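Local coordinates for protein mRNA export factor (Human herpesvirus 1, PDB 4YXP) that regulates viral gene expression as a homodimer, inhibiting host splicing and mediating nuclear export of intronless viral mRNAs, at residues V38-A50 and T88-M102. Numbering follows the deposited sequence.
Sequences VMHDPFGGQPFPA and TFAGNPRAASTAKAM
Phe48 and Phe43 anchor the loop 38-50 on helix 93-109 and the end of helix 75-91, an example of a turn-rich loop packed on a helical domain largely through two buried aromatics. Phe48 can be followed outward. Its CB lies near Thr88 CG2; with CG anti to the carbonyl carbon (chi1 -74°), the ring is directed between the end of helix 75-91 and the start of helix 93-109. There CD1 is 3.6 Å from Thr88 CG2, and CZ reaches both Ala96 CA and Phe89 CD1, the two rings meeting obliquely. Ala95 CB sits over one ring face in a CH-pi contact, nearest CD1 and CE1, whereas Ala99 CB lies at the edge, beside CE2. One helical turn beyond Ala95, Thr98 CG2 covers a face of Phe43, 3.9 Å from the ring centroid, while Met102 adds an oblique Met-aromatic contact. His265 of the second subunit packs edge-to-face with Phe43, and Arg249 of that subunit hydrogen-bonds Pro42 O, so the loop also faces the partner chain of the intertwined dimer. Polar links across the contact run through water: one joins Pro42 O to Thr98 OG1, a second Gln46 O to that hydroxyl. At the far end, the oxygen of a third water bonds Thr88 OG1 and lies 2.6 Å from Pro49 O, to which it donates.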
loop_
_atom_site.group_PDB
_atom_site.type_symbol
_atom_site.label_atom_id
_atom_site.label_comp_id
_atom_site.label_asym_id
_atom_site.label_seq_id
_atom_site.Cartn_x
_atom_site.Cartn_y
_atom_site.Cartn_z
ATOM N N VAL B 38 0.447 -16.688 17.357
ATOM C CA VAL B 38 -0.351 -17.227 16.260
ATOM C C VAL B 38 0.562 -17.561 15.084
ATOM O O VAL B 38 0.396 -18.588 14.421
ATOM C CB VAL B 38 -1.461 -16.239 15.838
ATOM C CG1 VAL B 38 -2.117 -16.675 14.526
ATOM C CG2 VAL B 38 -2.506 -16.123 16.933
ATOM N N MET B 39 1.536 -16.691 14.837
ATOM C CA MET B 39 2.412 -16.832 13.681
ATOM C C MET B 39 3.508 -17.879 13.881
ATOM O O MET B 39 4.286 -18.149 12.962
ATOM C CB MET B 39 3.043 -15.477 13.348
ATOM C CG MET B 39 2.029 -14.416 12.941
ATOM S SD MET B 39 0.961 -14.924 11.570
ATOM C CE MET B 39 2.181 -15.313 10.318
ATOM N N HIS B 40 3.566 -18.476 15.068
ATOM C CA HIS B 40 4.571 -19.493 15.354
ATOM C C HIS B 40 4.268 -20.797 14.615
ATOM O O HIS B 40 5.178 -21.524 14.218
ATOM C CB HIS B 40 4.653 -19.755 16.860
ATOM C CG HIS B 40 5.535 -20.909 17.225
ATOM N ND1 HIS B 40 6.902 -20.893 17.032
ATOM C CD2 HIS B 40 5.247 -22.115 17.765
ATOM C CE1 HIS B 40 7.414 -22.038 17.441
ATOM N NE2 HIS B 40 6.432 -22.799 17.891
ATOM N N ASP B 41 2.982 -21.079 14.433
ATOM C CA ASP B 41 2.540 -22.308 13.783
ATOM C C ASP B 41 1.202 -22.064 13.095
ATOM O O ASP B 41 0.187 -22.638 13.481
ATOM C CB ASP B 41 2.425 -23.439 14.805
ATOM C CG ASP B 41 2.121 -24.783 14.164
ATOM O OD1 ASP B 41 2.269 -24.912 12.929
ATOM O OD2 ASP B 41 1.744 -25.715 14.903
ATOM N N PRO B 42 1.199 -21.205 12.068
ATOM C CA PRO B 42 -0.043 -20.736 11.443
ATOM C C PRO B 42 -0.866 -21.845 10.795
ATOM O O PRO B 42 -2.088 -21.734 10.740
ATOM C CB PRO B 42 0.449 -19.737 10.390
ATOM C CG PRO B 42 1.855 -20.120 10.116
ATOM C CD PRO B 42 2.395 -20.668 11.396
ATOM N N PHE B 43 -0.216 -22.896 10.312
ATOM C CA PHE B 43 -0.945 -24.003 9.702
ATOM C C PHE B 43 -1.547 -24.897 10.777
ATOM O O PHE B 43 -2.371 -25.761 10.485
ATOM C CB PHE B 43 -0.033 -24.805 8.773
ATOM C CG PHE B 43 0.255 -24.109 7.474
ATOM C CD1 PHE B 43 -0.639 -24.192 6.419
ATOM C CD2 PHE B 43 1.408 -23.367 7.310
ATOM C CE1 PHE B 43 -0.386 -23.551 5.223
ATOM C CE2 PHE B 43 1.670 -22.722 6.110
ATOM C CZ PHE B 43 0.771 -22.813 5.069
ATOM N N GLY B 44 -1.125 -24.678 12.020
ATOM C CA GLY B 44 -1.721 -25.315 13.180
ATOM C C GLY B 44 -2.165 -26.752 13.005
ATOM O O GLY B 44 -3.335 -27.073 13.217
ATOM N N GLY B 45 -1.236 -27.618 12.616
ATOM C CA GLY B 45 -1.511 -29.041 12.548
ATOM C C GLY B 45 -1.916 -29.567 11.183
ATOM O O GLY B 45 -1.957 -30.782 10.979
ATOM N N GLN B 46 -2.218 -28.671 10.248
ATOM C CA GLN B 46 -2.625 -29.088 8.907
ATOM C C GLN B 46 -1.844 -28.353 7.822
ATOM O O GLN B 46 -2.404 -27.543 7.082
ATOM C CB GLN B 46 -4.126 -28.867 8.707
ATOM C CG GLN B 46 -4.999 -29.745 9.590
ATOM C CD GLN B 46 -6.356 -30.033 8.971
ATOM O OE1 GLN B 46 -6.485 -30.148 7.751
ATOM N NE2 GLN B 46 -7.375 -30.152 9.812
ATOM N N PRO B 47 -0.538 -28.637 7.724
ATOM C CA PRO B 47 0.305 -28.068 6.672
ATOM C C PRO B 47 0.066 -28.745 5.327
ATOM O O PRO B 47 -0.624 -29.764 5.282
ATOM C CB PRO B 47 1.719 -28.346 7.179
ATOM C CG PRO B 47 1.579 -29.606 7.961
ATOM C CD PRO B 47 0.219 -29.548 8.603
ATOM N N PHE B 48 0.615 -28.188 4.251
ATOM C CA PHE B 48 0.606 -28.877 2.967
ATOM C C PHE B 48 1.405 -30.174 3.092
ATOM O O PHE B 48 2.507 -30.164 3.638
ATOM C CB PHE B 48 1.219 -28.016 1.859
ATOM C CG PHE B 48 0.343 -26.882 1.394
ATOM C CD1 PHE B 48 -0.859 -27.127 0.753
ATOM C CD2 PHE B 48 0.749 -25.568 1.563
ATOM C CE1 PHE B 48 -1.653 -26.084 0.313
ATOM C CE2 PHE B 48 -0.038 -24.524 1.123
ATOM C CZ PHE B 48 -1.240 -24.779 0.499
ATOM N N PRO B 49 0.854 -31.299 2.600
ATOM C CA PRO B 49 1.719 -32.473 2.442
ATOM C C PRO B 49 2.810 -32.179 1.418
ATOM O O PRO B 49 2.502 -31.597 0.376
ATOM C CB PRO B 49 0.762 -33.564 1.945
ATOM C CG PRO B 49 -0.606 -33.087 2.318
ATOM C CD PRO B 49 -0.548 -31.594 2.260
ATOM N N ALA B 50 4.052 -32.560 1.698
ATOM C CA ALA B 50 5.170 -32.159 0.843
ATOM C C ALA B 50 6.065 -33.328 0.429
ATOM O O ALA B 50 7.161 -33.119 -0.094
ATOM C CB ALA B 50 6.000 -31.101 1.548
ATOM N N THR B 88 -1.406 -29.752 -5.402
ATOM C CA THR B 88 -1.252 -29.622 -3.956
ATOM C C THR B 88 -2.211 -28.566 -3.384
ATOM O O THR B 88 -2.852 -28.792 -2.353
ATOM C CB THR B 88 0.213 -29.266 -3.594
ATOM O OG1 THR B 88 1.066 -30.365 -3.947
ATOM C CG2 THR B 88 0.369 -28.970 -2.103
ATOM N N PHE B 89 -2.306 -27.418 -4.049
ATOM C CA PHE B 89 -3.265 -26.387 -3.657
ATOM C C PHE B 89 -4.689 -26.933 -3.640
ATOM O O PHE B 89 -5.398 -26.815 -2.643
ATOM C CB PHE B 89 -3.213 -25.189 -4.612
ATOM C CG PHE B 89 -1.993 -24.317 -4.461
ATOM C CD1 PHE B 89 -1.241 -24.317 -3.297
ATOM C CD2 PHE B 89 -1.610 -23.482 -5.496
ATOM C CE1 PHE B 89 -0.130 -23.506 -3.174
ATOM C CE2 PHE B 89 -0.501 -22.671 -5.379
ATOM C CZ PHE B 89 0.241 -22.682 -4.218
ATOM N N ALA B 90 -5.103 -27.522 -4.758
ATOM C CA ALA B 90 -6.486 -27.952 -4.938
ATOM C C ALA B 90 -6.855 -29.096 -4.001
ATOM O O ALA B 90 -8.003 -29.216 -3.577
ATOM C CB ALA B 90 -6.720 -28.365 -6.384
ATOM N N GLY B 91 -5.878 -29.934 -3.677
ATOM C CA GLY B 91 -6.129 -31.128 -2.892
ATOM C C GLY B 91 -6.184 -30.896 -1.394
ATOM O O GLY B 91 -6.532 -31.802 -0.639
ATOM N N ASN B 92 -5.856 -29.680 -0.964
ATOM C CA ASN B 92 -5.752 -29.373 0.459
ATOM C C ASN B 92 -6.393 -28.021 0.777
ATOM O O ASN B 92 -5.691 -27.037 1.016
ATOM C CB ASN B 92 -4.284 -29.381 0.889
ATOM C CG ASN B 92 -3.621 -30.731 0.668
ATOM O OD1 ASN B 92 -3.722 -31.625 1.504
ATOM N ND2 ASN B 92 -2.940 -30.881 -0.462
ATOM N N PRO B 93 -7.734 -27.970 0.781
ATOM C CA PRO B 93 -8.446 -26.693 0.920
ATOM C C PRO B 93 -8.170 -25.946 2.226
ATOM O O PRO B 93 -8.067 -24.719 2.198
ATOM C CB PRO B 93 -9.924 -27.097 0.834
ATOM C CG PRO B 93 -9.958 -28.566 1.069
ATOM C CD PRO B 93 -8.658 -29.096 0.571
ATOM N N ARG B 94 -8.054 -26.657 3.343
ATOM C CA ARG B 94 -7.808 -25.997 4.622
ATOM C C ARG B 94 -6.426 -25.346 4.630
ATOM O O ARG B 94 -6.289 -24.172 4.975
ATOM C CB ARG B 94 -7.952 -26.984 5.785
ATOM C CG ARG B 94 -9.390 -27.438 6.016
ATOM C CD ARG B 94 -9.573 -28.141 7.358
ATOM N NE ARG B 94 -9.341 -27.246 8.489
ATOM C CZ ARG B 94 -9.590 -27.557 9.758
ATOM N NH1 ARG B 94 -10.087 -28.746 10.077
ATOM N NH2 ARG B 94 -9.346 -26.671 10.716
ATOM N N ALA B 95 -5.405 -26.097 4.229
ATOM C CA ALA B 95 -4.058 -25.544 4.110
ATOM C C ALA B 95 -4.013 -24.377 3.120
ATOM O O ALA B 95 -3.290 -23.397 3.331
ATOM C CB ALA B 95 -3.077 -26.628 3.687
ATOM N N ALA B 96 -4.779 -24.482 2.039
ATOM C CA ALA B 96 -4.774 -23.454 1.002
ATOM C C ALA B 96 -5.356 -22.136 1.505
ATOM O O ALA B 96 -4.864 -21.068 1.150
ATOM C CB ALA B 96 -5.546 -23.930 -0.221
ATOM N N SER B 97 -6.405 -22.209 2.320
ATOM C CA SER B 97 -7.028 -21.002 2.858
ATOM C C SER B 97 -6.062 -20.304 3.813
ATOM O O SER B 97 -5.933 -19.078 3.800
ATOM C CB SER B 97 -8.343 -21.332 3.574
ATOM O OG SER B 97 -8.111 -21.934 4.835
ATOM N N THR B 98 -5.387 -21.098 4.637
ATOM C CA THR B 98 -4.331 -20.594 5.508
ATOM C C THR B 98 -3.249 -19.892 4.687
ATOM O O THR B 98 -2.885 -18.748 4.970
ATOM C CB THR B 98 -3.702 -21.738 6.336
ATOM O OG1 THR B 98 -4.702 -22.333 7.171
ATOM C CG2 THR B 98 -2.569 -21.228 7.208
ATOM N N ALA B 99 -2.743 -20.578 3.663
ATOM C CA ALA B 99 -1.694 -20.023 2.807
ATOM C C ALA B 99 -2.138 -18.717 2.151
ATOM O O ALA B 99 -1.371 -17.752 2.072
ATOM C CB ALA B 99 -1.295 -21.031 1.745
ATOM N N LYS B 100 -3.377 -18.700 1.679
ATOM C CA LYS B 100 -3.937 -17.542 0.995
ATOM C C LYS B 100 -3.996 -16.333 1.930
ATOM O O LYS B 100 -3.671 -15.215 1.531
ATOM C CB LYS B 100 -5.328 -17.891 0.455
ATOM C CG LYS B 100 -6.050 -16.784 -0.298
ATOM C CD LYS B 100 -7.274 -17.348 -1.016
ATOM C CE LYS B 100 -8.488 -16.440 -0.901
ATOM N NZ LYS B 100 -9.605 -16.902 -1.779
ATOM N N ALA B 101 -4.400 -16.562 3.176
ATOM C CA ALA B 101 -4.484 -15.491 4.163
ATOM C C ALA B 101 -3.115 -14.880 4.444
ATOM O O ALA B 101 -2.984 -13.661 4.560
ATOM C CB ALA B 101 -5.100 -16.009 5.452
ATOM N N MET B 102 -2.096 -15.726 4.555
ATOM C CA MET B 102 -0.743 -15.251 4.835
ATOM C C MET B 102 -0.143 -14.531 3.629
ATOM O O MET B 102 0.483 -13.480 3.773
ATOM C CB MET B 102 0.156 -16.415 5.255
ATOM C CG MET B 102 0.136 -16.705 6.760
ATOM S SD MET B 102 1.183 -18.108 7.206
ATOM C CE MET B 102 0.477 -19.380 6.187
HETATM O O HOH W 1 -4.718 -22.228 10.273
HETATM O O HOH W 2 -4.059 -24.984 7.895
HETATM O O HOH W 3 1.334 -32.220 -1.888
#